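Local coordinates for nitronate monooxygenase family protein (PDB 4QIT) that uses FMN and molecular oxygen to oxidise alkyl nitronates, with the toxin propionate 3-nitronate as its best and presumed physiological substrate, at residues 24-29 / 247-252; 261-266 / 328-333; 21-24 / 29-32. The protein carries 1 engineered substitution. All blocks are in the same frame, centred on the assembly; numbering follows the deposited sequence.

Interaction 1. Residues 24-29 / 247-252; sequences APMLGV and AFVLCP. With FMN (flavin mononucleotide), chain C.
M26, V29, F248 and V249 make the direct contact, and it is wholly apolar. V249 sends its CG2 methyl to M26, with CG2 3.9 Å from SD, and the same methyl lies 4.2 Å from CG1 of V29. Near-staggered side-chain torsions shape the thioether: CG of M26 is anti to its carbonyl carbon, and the chain runs straight until chi3 (-79°) turns the terminal methyl off the line. That methyl, CE, finishes 4.3 Å from CB of F248. L264 and Y260 of helix 258-265 also pack on V249, while L347 and L351 of helix 344-355 cover F248.

The other set of contacts is with the flavin. M26 lies over one face of the isoalloxazine, on the side opposite nitroethane. Its CB sits a close 3.2 Å from C6 of FMN and its SD 3.8 Å from C7, so this one side chain is sandwiched between the cofactor and helix 246-249. V29 adds its CG2, near the C7M methyl.

Polar bonding comes from the backbone. V29 N bonds to M26 O at 2.8 Å, closing a type II beta turn with L27 and G28 at its corners. G28 has the positive phi (90°) expected there. At the start of the turn, L27 N donates to O4 of FMN at 2.8 Å with an N-H...O angle of 153°, and reaches N5 more weakly at 3.3 Å.

The chemistry therefore divides the work: carbon and sulfur pack against one face of the ring and may contribute to its placement, while a main-chain N-H facing O4 and N5 would draw electron density toward that part of the flavin, consistent with a cofactor that accepts electrons from a nitronate.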
loop_
_atom_site.group_PDB
_atom_site.type_symbol
_atom_site.label_atom_id
_atom_site.label_comp_id
_atom_site.label_asym_id
_atom_site.label_seq_id
_atom_site.Cartn_x
_atom_site.Cartn_y
_atom_site.Cartn_z
ATOM N N ALA A 24 -3.023 16.127 10.574
ATOM C CA ALA A 24 -2.188 16.451 9.417
ATOM C C ALA A 24 -2.459 17.836 8.851
ATOM O O ALA A 24 -3.613 18.258 8.746
ATOM C CB ALA A 24 -2.358 15.394 8.324
ATOM N N PRO A 25 -1.392 18.551 8.475
ATOM C CA PRO A 25 -1.626 19.771 7.712
ATOM C C PRO A 25 -2.219 19.365 6.386
ATOM O O PRO A 25 -1.798 18.372 5.785
ATOM C CB PRO A 25 -0.222 20.342 7.494
ATOM C CG PRO A 25 0.705 19.190 7.679
ATOM C CD PRO A 25 0.038 18.236 8.629
ATOM N N MET A 26 -3.230 20.104 5.970
ATOM C CA MET A 26 -3.997 19.753 4.796
ATOM C C MET A 26 -4.370 21.020 4.079
ATOM O O MET A 26 -5.348 21.670 4.439
ATOM C CB MET A 26 -5.254 18.974 5.199
ATOM C CG MET A 26 -4.965 17.590 5.781
ATOM S SD MET A 26 -6.477 16.706 6.197
ATOM C CE MET A 26 -6.915 17.483 7.762
ATOM N N LEU A 27 -3.590 21.381 3.065
ATOM C CA LEU A 27 -3.818 22.643 2.388
ATOM C C LEU A 27 -5.236 22.687 1.812
ATOM O O LEU A 27 -5.652 21.773 1.089
ATOM C CB LEU A 27 -2.749 22.883 1.316
ATOM C CG LEU A 27 -2.726 24.268 0.667
ATOM C CD1 LEU A 27 -2.497 25.370 1.690
ATOM C CD2 LEU A 27 -1.631 24.291 -0.399
ATOM N N GLY A 28 -5.988 23.722 2.192
ATOM C CA GLY A 28 -7.371 23.877 1.779
ATOM C C GLY A 28 -8.387 23.228 2.708
ATOM O O GLY A 28 -9.594 23.411 2.538
ATOM N N VAL A 29 -7.907 22.464 3.685
ATOM C CA VAL A 29 -8.802 21.746 4.604
ATOM C C VAL A 29 -8.513 22.058 6.075
ATOM O O VAL A 29 -9.436 22.334 6.853
ATOM C CB VAL A 29 -8.743 20.229 4.376
ATOM C CG1 VAL A 29 -9.600 19.508 5.412
ATOM C CG2 VAL A 29 -9.209 19.887 2.968
ATOM N N ALA A 247 -9.069 11.435 8.884
ATOM C CA ALA A 247 -9.898 11.363 10.098
ATOM C C ALA A 247 -10.431 12.723 10.562
ATOM O O ALA A 247 -11.485 12.780 11.217
ATOM C CB ALA A 247 -9.142 10.693 11.219
ATOM N N PHE A 248 -9.726 13.806 10.225
ATOM C CA PHE A 248 -10.113 15.143 10.687
ATOM C C PHE A 248 -10.866 15.964 9.647
ATOM O O PHE A 248 -11.321 17.068 9.943
ATOM C CB PHE A 248 -8.903 15.932 11.218
ATOM C CG PHE A 248 -8.374 15.412 12.529
ATOM C CD1 PHE A 248 -8.924 15.842 13.729
ATOM C CD2 PHE A 248 -7.367 14.465 12.556
ATOM C CE1 PHE A 248 -8.458 15.365 14.944
ATOM C CE2 PHE A 248 -6.888 13.977 13.764
ATOM C CZ PHE A 248 -7.445 14.423 14.961
ATOM N N VAL A 249 -11.019 15.429 8.439
ATOM C CA VAL A 249 -11.665 16.179 7.360
ATOM C C VAL A 249 -13.112 16.567 7.675
ATOM O O VAL A 249 -13.540 17.696 7.410
ATOM C CB VAL A 249 -11.582 15.422 6.017
ATOM C CG1 VAL A 249 -12.423 16.113 4.960
ATOM C CG2 VAL A 249 -10.119 15.341 5.561
ATOM N N LEU A 250 -13.856 15.629 8.254
ATOM C CA LEU A 250 -15.261 15.863 8.596
ATOM C C LEU A 250 -15.488 16.701 9.856
ATOM O O LEU A 250 -16.635 17.021 10.186
ATOM C CB LEU A 250 -16.007 14.534 8.718
ATOM C CG LEU A 250 -16.083 13.695 7.447
ATOM C CD1 LEU A 250 -16.806 12.404 7.758
ATOM C CD2 LEU A 250 -16.798 14.444 6.331
ATOM N N CYS A 251 -14.416 17.048 10.561
ATOM C CA CYS A 251 -14.557 17.909 11.739
ATOM C C CYS A 251 -15.168 19.229 11.297
ATOM O O CYS A 251 -14.845 19.739 10.226
ATOM C CB CYS A 251 -13.207 18.175 12.405
ATOM S SG CYS A 251 -12.446 16.718 13.129
ATOM N N PRO A 252 -16.071 19.782 12.112
ATOM C CA PRO A 252 -16.738 21.042 11.772
ATOM C C PRO A 252 -15.746 22.202 11.668
ATOM O O PRO A 252 -16.033 23.190 10.979
ATOM C CB PRO A 252 -17.710 21.253 12.945
ATOM C CG PRO A 252 -17.143 20.437 14.061
ATOM C CD PRO A 252 -16.565 19.226 13.382
HETATM N N1 FMN C . 0.536 16.813 3.561
HETATM C C2 FMN C . 1.335 17.945 3.475
HETATM O O2 FMN C . 2.529 17.851 3.725
HETATM N N3 FMN C . 0.809 19.174 3.145
HETATM C C4 FMN C . -0.538 19.265 2.864
HETATM O O4 FMN C . -1.051 20.336 2.552
HETATM C C4A FMN C . -1.335 18.137 2.937
HETATM N N5 FMN C . -2.668 18.263 2.648
HETATM C C5A FMN C . -3.504 17.176 2.727
HETATM C C6 FMN C . -4.850 17.356 2.439
HETATM C C7 FMN C . -5.732 16.299 2.517
HETATM C C7M FMN C . -7.176 16.580 2.213
HETATM C C8 FMN C . -5.261 15.032 2.862
HETATM C C8M FMN C . -6.208 13.867 2.931
HETATM C C9 FMN C . -3.902 14.853 3.145
HETATM C C9A FMN C . -3.009 15.929 3.084
HETATM N N10 FMN C . -1.650 15.787 3.369
HETATM C C10 FMN C . -0.813 16.897 3.286
HETATM C "C1'" FMN C . -1.084 14.436 3.727
HETATM C "C2'" FMN C . -1.020 14.190 5.225
HETATM O "O2'" FMN C . 0.050 14.917 5.771
HETATM C "C3'" FMN C . -0.786 12.717 5.529
HETATM O "O3'" FMN C . 0.245 12.169 4.735
HETATM C "C4'" FMN C . -2.062 11.973 5.206
HETATM O "O4'" FMN C . -3.177 12.779 5.540
HETATM C "C5'" FMN C . -2.109 10.706 6.042
HETATM O "O5'" FMN C . -3.068 9.908 5.418
HETATM P P FMN C . -4.526 9.724 6.028
HETATM O O1P FMN C . -4.495 10.024 7.503
HETATM O O2P FMN C . -4.948 8.322 5.710
HETATM O O3P FMN C . -5.369 10.734 5.323
#

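Interaction 2. Residues 261-266 / 328-333. With FMN (flavin mononucleotide), chain C; NIE (nitroethane), chain D.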
loop_
_atom_site.group_PDB
_atom_site.type_symbol
_atom_site.label_atom_id
_atom_site.label_comp_id
_atom_site.label_asym_id
_atom_site.label_seq_id
_atom_site.Cartn_x
_atom_site.Cartn_y
_atom_site.Cartn_z
ATOM N N ARG A 261 -17.712 16.965 2.290
ATOM C CA ARG A 261 -18.231 16.225 3.439
ATOM C C ARG A 261 -19.229 15.152 3.015
ATOM O O ARG A 261 -19.139 14.004 3.459
ATOM C CB ARG A 261 -18.865 17.187 4.454
ATOM C CG ARG A 261 -17.879 18.187 5.018
ATOM C CD ARG A 261 -18.584 19.303 5.764
ATOM N NE ARG A 261 -17.652 20.384 6.074
ATOM C CZ ARG A 261 -16.854 20.403 7.135
ATOM N NH1 ARG A 261 -16.894 19.409 8.023
ATOM N NH2 ARG A 261 -16.023 21.420 7.312
ATOM N N GLU A 262 -20.166 15.519 2.147
ATOM C CA GLU A 262 -21.139 14.561 1.609
ATOM C C GLU A 262 -20.447 13.398 0.883
ATOM O O GLU A 262 -20.815 12.235 1.069
ATOM C CB GLU A 262 -22.109 15.267 0.658
ATOM C CG GLU A 262 -22.955 14.343 -0.185
ATOM C CD GLU A 262 -23.868 15.094 -1.140
ATOM O OE1 GLU A 262 -23.362 15.913 -1.943
ATOM O OE2 GLU A 262 -25.095 14.863 -1.085
ATOM N N ALA A 263 -19.449 13.724 0.061
ATOM C CA ALA A 263 -18.675 12.727 -0.675
ATOM C C ALA A 263 -18.004 11.735 0.273
ATOM O O ALA A 263 -18.070 10.517 0.069
ATOM C CB ALA A 263 -17.622 13.415 -1.528
ATOM N N LEU A 264 -17.363 12.262 1.310
ATOM C CA LEU A 264 -16.593 11.432 2.227
ATOM C C LEU A 264 -17.503 10.610 3.149
ATOM O O LEU A 264 -17.133 9.513 3.575
ATOM C CB LEU A 264 -15.594 12.295 3.013
ATOM C CG LEU A 264 -14.676 11.605 4.021
ATOM C CD1 LEU A 264 -13.880 10.482 3.341
ATOM C CD2 LEU A 264 -13.750 12.642 4.626
ATOM N N LYS A 265 -18.697 11.121 3.442
ATOM C CA LYS A 265 -19.652 10.376 4.263
ATOM C C LYS A 265 -20.389 9.260 3.515
ATOM O O LYS A 265 -20.843 8.298 4.137
ATOM C CB LYS A 265 -20.658 11.321 4.933
ATOM C CG LYS A 265 -20.075 12.056 6.125
ATOM C CD LYS A 265 -21.140 12.784 6.926
ATOM C CE LYS A 265 -21.529 14.096 6.273
ATOM N NZ LYS A 265 -22.375 14.927 7.188
ATOM N N GLY A 266 -20.491 9.372 2.192
ATOM C CA GLY A 266 -21.320 8.464 1.414
ATOM C C GLY A 266 -20.573 7.318 0.767
ATOM O O GLY A 266 -19.442 7.006 1.157
ATOM N N ALA A 328 -13.844 18.514 -8.203
ATOM C CA ALA A 328 -13.283 18.920 -6.913
ATOM C C ALA A 328 -12.096 18.076 -6.457
ATOM O O ALA A 328 -11.942 16.906 -6.844
ATOM C CB ALA A 328 -14.367 18.904 -5.843
ATOM N N ALA A 329 -11.253 18.682 -5.626
ATOM C CA ALA A 329 -10.172 17.947 -4.984
ATOM C C ALA A 329 -10.688 17.437 -3.644
ATOM O O ALA A 329 -10.747 18.176 -2.652
ATOM C CB ALA A 329 -8.950 18.839 -4.788
ATOM N N GLN A 330 -11.091 16.170 -3.623
ATOM C CA GLN A 330 -11.653 15.573 -2.420
ATOM C C GLN A 330 -10.699 14.499 -1.939
ATOM O O GLN A 330 -10.919 13.303 -2.126
ATOM C CB GLN A 330 -13.066 15.042 -2.709
ATOM C CG GLN A 330 -14.035 16.204 -3.022
ATOM C CD GLN A 330 -15.337 15.771 -3.666
ATOM O OE1 GLN A 330 -15.445 14.684 -4.225
ATOM N NE2 GLN A 330 -16.340 16.647 -3.604
ATOM N N TRP A 331 -9.604 14.950 -1.338
ATOM C CA TRP A 331 -8.554 14.034 -0.916
ATOM C C TRP A 331 -9.009 13.134 0.244
ATOM O O TRP A 331 -9.742 13.555 1.134
ATOM C CB TRP A 331 -7.307 14.812 -0.516
ATOM C CG TRP A 331 -6.832 15.825 -1.532
ATOM C CD1 TRP A 331 -6.680 17.168 -1.333
ATOM C CD2 TRP A 331 -6.459 15.572 -2.893
ATOM N NE1 TRP A 331 -6.222 17.765 -2.490
ATOM C CE2 TRP A 331 -6.081 16.815 -3.451
ATOM C CE3 TRP A 331 -6.411 14.427 -3.683
ATOM C CZ2 TRP A 331 -5.651 16.924 -4.780
ATOM C CZ3 TRP A 331 -5.991 14.548 -5.007
ATOM C CH2 TRP A 331 -5.612 15.785 -5.533
ATOM N N ALA A 332 -8.553 11.886 0.224
ATOM C CA ALA A 332 -8.918 10.912 1.238
ATOM C C ALA A 332 -7.963 9.730 1.172
ATOM O O ALA A 332 -7.559 9.325 0.084
ATOM C CB ALA A 332 -10.362 10.443 1.035
ATOM N N GLY A 333 -7.615 9.196 2.343
ATOM C CA GLY A 333 -6.768 8.018 2.457
ATOM C C GLY A 333 -7.558 6.725 2.347
ATOM O O GLY A 333 -8.798 6.734 2.274
HETATM N N1 FMN C . 0.536 16.813 3.561
HETATM C C2 FMN C . 1.335 17.945 3.475
HETATM O O2 FMN C . 2.529 17.851 3.725
HETATM N N3 FMN C . 0.809 19.174 3.145
HETATM C C4 FMN C . -0.538 19.265 2.864
HETATM O O4 FMN C . -1.051 20.336 2.552
HETATM C C4A FMN C . -1.335 18.137 2.937
HETATM N N5 FMN C . -2.668 18.263 2.648
HETATM C C5A FMN C . -3.504 17.176 2.727
HETATM C C6 FMN C . -4.850 17.356 2.439
HETATM C C7 FMN C . -5.732 16.299 2.517
HETATM C C7M FMN C . -7.176 16.580 2.213
HETATM C C8 FMN C . -5.261 15.032 2.862
HETATM C C8M FMN C . -6.208 13.867 2.931
HETATM C C9 FMN C . -3.902 14.853 3.145
HETATM C C9A FMN C . -3.009 15.929 3.084
HETATM N N10 FMN C . -1.650 15.787 3.369
HETATM C C10 FMN C . -0.813 16.897 3.286
HETATM C "C1'" FMN C . -1.084 14.436 3.727
HETATM C "C2'" FMN C . -1.020 14.190 5.225
HETATM O "O2'" FMN C . 0.050 14.917 5.771
HETATM C "C3'" FMN C . -0.786 12.717 5.529
HETATM O "O3'" FMN C . 0.245 12.169 4.735
HETATM C "C4'" FMN C . -2.062 11.973 5.206
HETATM O "O4'" FMN C . -3.177 12.779 5.540
HETATM C "C5'" FMN C . -2.109 10.706 6.042
HETATM O "O5'" FMN C . -3.068 9.908 5.418
HETATM P P FMN C . -4.526 9.724 6.028
HETATM O O1P FMN C . -4.495 10.024 7.503
HETATM O O2P FMN C . -4.948 8.322 5.710
HETATM O O3P FMN C . -5.369 10.734 5.323
HETATM N N3 NIE D . -2.713 17.688 -0.763
HETATM C C1 NIE D . -0.625 18.723 -1.214
HETATM C C2 NIE D . -2.089 18.955 -0.914
HETATM O O4 NIE D . -2.163 16.833 -0.073
HETATM O O5 NIE D . -3.657 17.311 -1.673
#
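The carboxamide of Q330 lies flat against a methyl group: A263 CB sits over the face of the amide, 3.7 Å from OE1 and 3.9 Å from CD, and no hydrogen bond joins the two segments. In this TIM barrel, helix 258-265 thus backs the loop 328-333, whose far side lines the flavin and substrate pocket. The amide is delivered by an extended chain (chi2 165°), and its OE1 accepts a hydrogen bond from R268 NH2, so OE1 is satisfied while the face of the amide serves as packing surface. The next helix residue, L264, brings CD1 to 4.2 Å from CB of A332; the leucine's CG is anti to its backbone N (chi1 -179°), which carries the branch toward the loop.

Between Q330 and A332, W331 turns the other way, into the pocket. A329 CB covers one face of its indole, 3.4 Å above the plane and displaced toward the rim, and atom O5 of nitroethane lies over the opposite face. Beyond it, G333 N is hydrogen-bonded to T246 OG1, itself a partner of FMN, and G333 CA comes 3.7 Å from FMN O2P. The indole meets the flavin at its edge, where the dimethylbenzene methyl C7M lies in the ring plane, 3.3 Å from W331 CB.

Interaction 3. Residues 21-24 / 29-32. With FMN (flavin mononucleotide), chain C.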
loop_
_atom_site.group_PDB
_atom_site.type_symbol
_atom_site.label_atom_id
_atom_site.label_comp_id
_atom_site.label_asym_id
_atom_site.label_seq_id
_atom_site.Cartn_x
_atom_site.Cartn_y
_atom_site.Cartn_z
ATOM N N ILE A 21 -0.316 12.409 18.721
ATOM C CA ILE A 21 -1.243 12.424 17.588
ATOM C C ILE A 21 -1.146 13.780 16.926
ATOM O O ILE A 21 -1.404 14.811 17.557
ATOM C CB ILE A 21 -2.700 12.185 18.051
ATOM C CG1 ILE A 21 -2.813 10.843 18.783
ATOM C CG2 ILE A 21 -3.646 12.220 16.856
ATOM C CD1 ILE A 21 -4.141 10.647 19.488
ATOM N N ILE A 22 -0.747 13.782 15.660
ATOM C CA ILE A 22 -0.674 14.998 14.869
ATOM C C ILE A 22 -1.867 15.016 13.921
ATOM O O ILE A 22 -2.083 14.049 13.182
ATOM C CB ILE A 22 0.614 15.035 14.013
ATOM C CG1 ILE A 22 1.860 14.848 14.885
ATOM C CG2 ILE A 22 0.692 16.333 13.208
ATOM C CD1 ILE A 22 3.163 14.855 14.085
ATOM N N GLN A 23 -2.654 16.092 13.943
ATOM C CA GLN A 23 -3.669 16.288 12.914
ATOM C C GLN A 23 -2.942 16.839 11.697
ATOM O O GLN A 23 -2.289 17.871 11.786
ATOM C CB GLN A 23 -4.784 17.229 13.391
ATOM C CG GLN A 23 -5.519 17.982 12.274
ATOM C CD GLN A 23 -5.025 19.414 12.127
ATOM O OE1 GLN A 23 -4.874 20.133 13.124
ATOM N NE2 GLN A 23 -4.751 19.832 10.891
ATOM N N ALA A 24 -3.023 16.127 10.574
ATOM C CA ALA A 24 -2.188 16.451 9.417
ATOM C C ALA A 24 -2.459 17.836 8.851
ATOM O O ALA A 24 -3.613 18.258 8.746
ATOM C CB ALA A 24 -2.358 15.394 8.324
ATOM N N VAL A 29 -7.907 22.464 3.685
ATOM C CA VAL A 29 -8.802 21.746 4.604
ATOM C C VAL A 29 -8.513 22.058 6.075
ATOM O O VAL A 29 -9.436 22.334 6.853
ATOM C CB VAL A 29 -8.743 20.229 4.376
ATOM C CG1 VAL A 29 -9.600 19.508 5.412
ATOM C CG2 VAL A 29 -9.209 19.887 2.968
ATOM N N SER A 30 -7.245 22.020 6.474
ATOM C CA SER A 30 -6.926 22.444 7.826
ATOM C C SER A 30 -7.128 23.953 7.953
ATOM O O SER A 30 -7.081 24.692 6.957
ATOM C CB SER A 30 -5.524 22.004 8.256
ATOM O OG SER A 30 -4.532 22.351 7.312
ATOM N N THR A 31 -7.388 24.396 9.180
ATOM C CA THR A 31 -7.651 25.801 9.477
ATOM C C THR A 31 -7.045 26.095 10.838
ATOM O O THR A 31 -6.753 25.167 11.589
ATOM C CB THR A 31 -9.158 26.053 9.602
ATOM O OG1 THR A 31 -9.664 25.273 10.699
ATOM C CG2 THR A 31 -9.893 25.695 8.312
ATOM N N PRO A 32 -6.863 27.385 11.178
ATOM C CA PRO A 32 -6.461 27.685 12.556
ATOM C C PRO A 32 -7.418 27.109 13.609
ATOM O O PRO A 32 -6.943 26.646 14.652
ATOM C CB PRO A 32 -6.457 29.217 12.586
ATOM C CG PRO A 32 -6.077 29.593 11.187
ATOM C CD PRO A 32 -6.825 28.588 10.325
HETATM N N1 FMN C . 0.536 16.813 3.561
HETATM C C2 FMN C . 1.335 17.945 3.475
HETATM O O2 FMN C . 2.529 17.851 3.725
HETATM N N3 FMN C . 0.809 19.174 3.145
HETATM C C4 FMN C . -0.538 19.265 2.864
HETATM O O4 FMN C . -1.051 20.336 2.552
HETATM C C4A FMN C . -1.335 18.137 2.937
HETATM N N5 FMN C . -2.668 18.263 2.648
HETATM C C5A FMN C . -3.504 17.176 2.727
HETATM C C6 FMN C . -4.850 17.356 2.439
HETATM C C7 FMN C . -5.732 16.299 2.517
HETATM C C7M FMN C . -7.176 16.580 2.213
HETATM C C8 FMN C . -5.261 15.032 2.862
HETATM C C8M FMN C . -6.208 13.867 2.931
HETATM C C9 FMN C . -3.902 14.853 3.145
HETATM C C9A FMN C . -3.009 15.929 3.084
HETATM N N10 FMN C . -1.650 15.787 3.369
HETATM C C10 FMN C . -0.813 16.897 3.286
HETATM C "C1'" FMN C . -1.084 14.436 3.727
HETATM C "C2'" FMN C . -1.020 14.190 5.225
HETATM O "O2'" FMN C . 0.050 14.917 5.771
HETATM C "C3'" FMN C . -0.786 12.717 5.529
HETATM O "O3'" FMN C . 0.245 12.169 4.735
HETATM C "C4'" FMN C . -2.062 11.973 5.206
HETATM O "O4'" FMN C . -3.177 12.779 5.540
HETATM C "C5'" FMN C . -2.109 10.706 6.042
HETATM O "O5'" FMN C . -3.068 9.908 5.418
HETATM P P FMN C . -4.526 9.724 6.028
HETATM O O1P FMN C . -4.495 10.024 7.503
HETATM O O2P FMN C . -4.948 8.322 5.710
HETATM O O3P FMN C . -5.369 10.734 5.323
#
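Two torsions of Q23 bring its amide to S30: chi1 of 154° places CG roughly anti to the backbone N, and chi2 of -100°, off the staggered minima, folds the end back toward the chain. NE2 then lies 3.5 Å from CB of S30. On the other side, S30 has chi1 of 51°, which holds OG between its own N and carbonyl carbon and turns it to M26 N, its hydrogen-bond partner; the glutamine therefore meets the methylene and not the hydroxyl.

The folded Q23 bonds to its neighbour. NE2 donates to A24 O at 2.9 Å from well above the carbonyl plane, the oxygen lies out of the Q23 amide plane, and the N-H...O angle is only 134°. That same carbonyl oxygen is 4.2 Å from S30 CB, and the serine methylene thus rests near both partners. L34, A35 and V38 of helix 32-41 pack on the glutamine from the side of the following helix.

A24 turns its methyl to the cofactor, with CB 3.5 Å from O2' of the FMN ribityl chain. Further on, T31 is the N-cap of helix 32-41, its OG1 bonded to L34 N. A strand end, a ligand-touching loop and a capped helix in succession make this the first beta-alpha loop of a TIM barrel, at the strand ends where FMN binds.

In the fold
All three contacts are buried and all touch FMN, but from different parts of the barrel. Interactions 1 and 3 share the loop after strand 21-23: interaction 3 folds it back on itself, a glutamine amide resting on a serine methylene without a bond, whereas interaction 1 packs it against helix 246-249 through carbon and sulfur. The two adjoin at F248 CG and Q23 CG, 3.9 Å apart. Interaction 2 lies farther from the chain centre, about 15 Å against 10 and 9 Å, and brings in the substrate side through W331. It joins interaction 1 where V249 CG1 meets L264 CD2 at 3.7 Å and where R261 bonds to C251 O; interactions 2 and 3 do not touch.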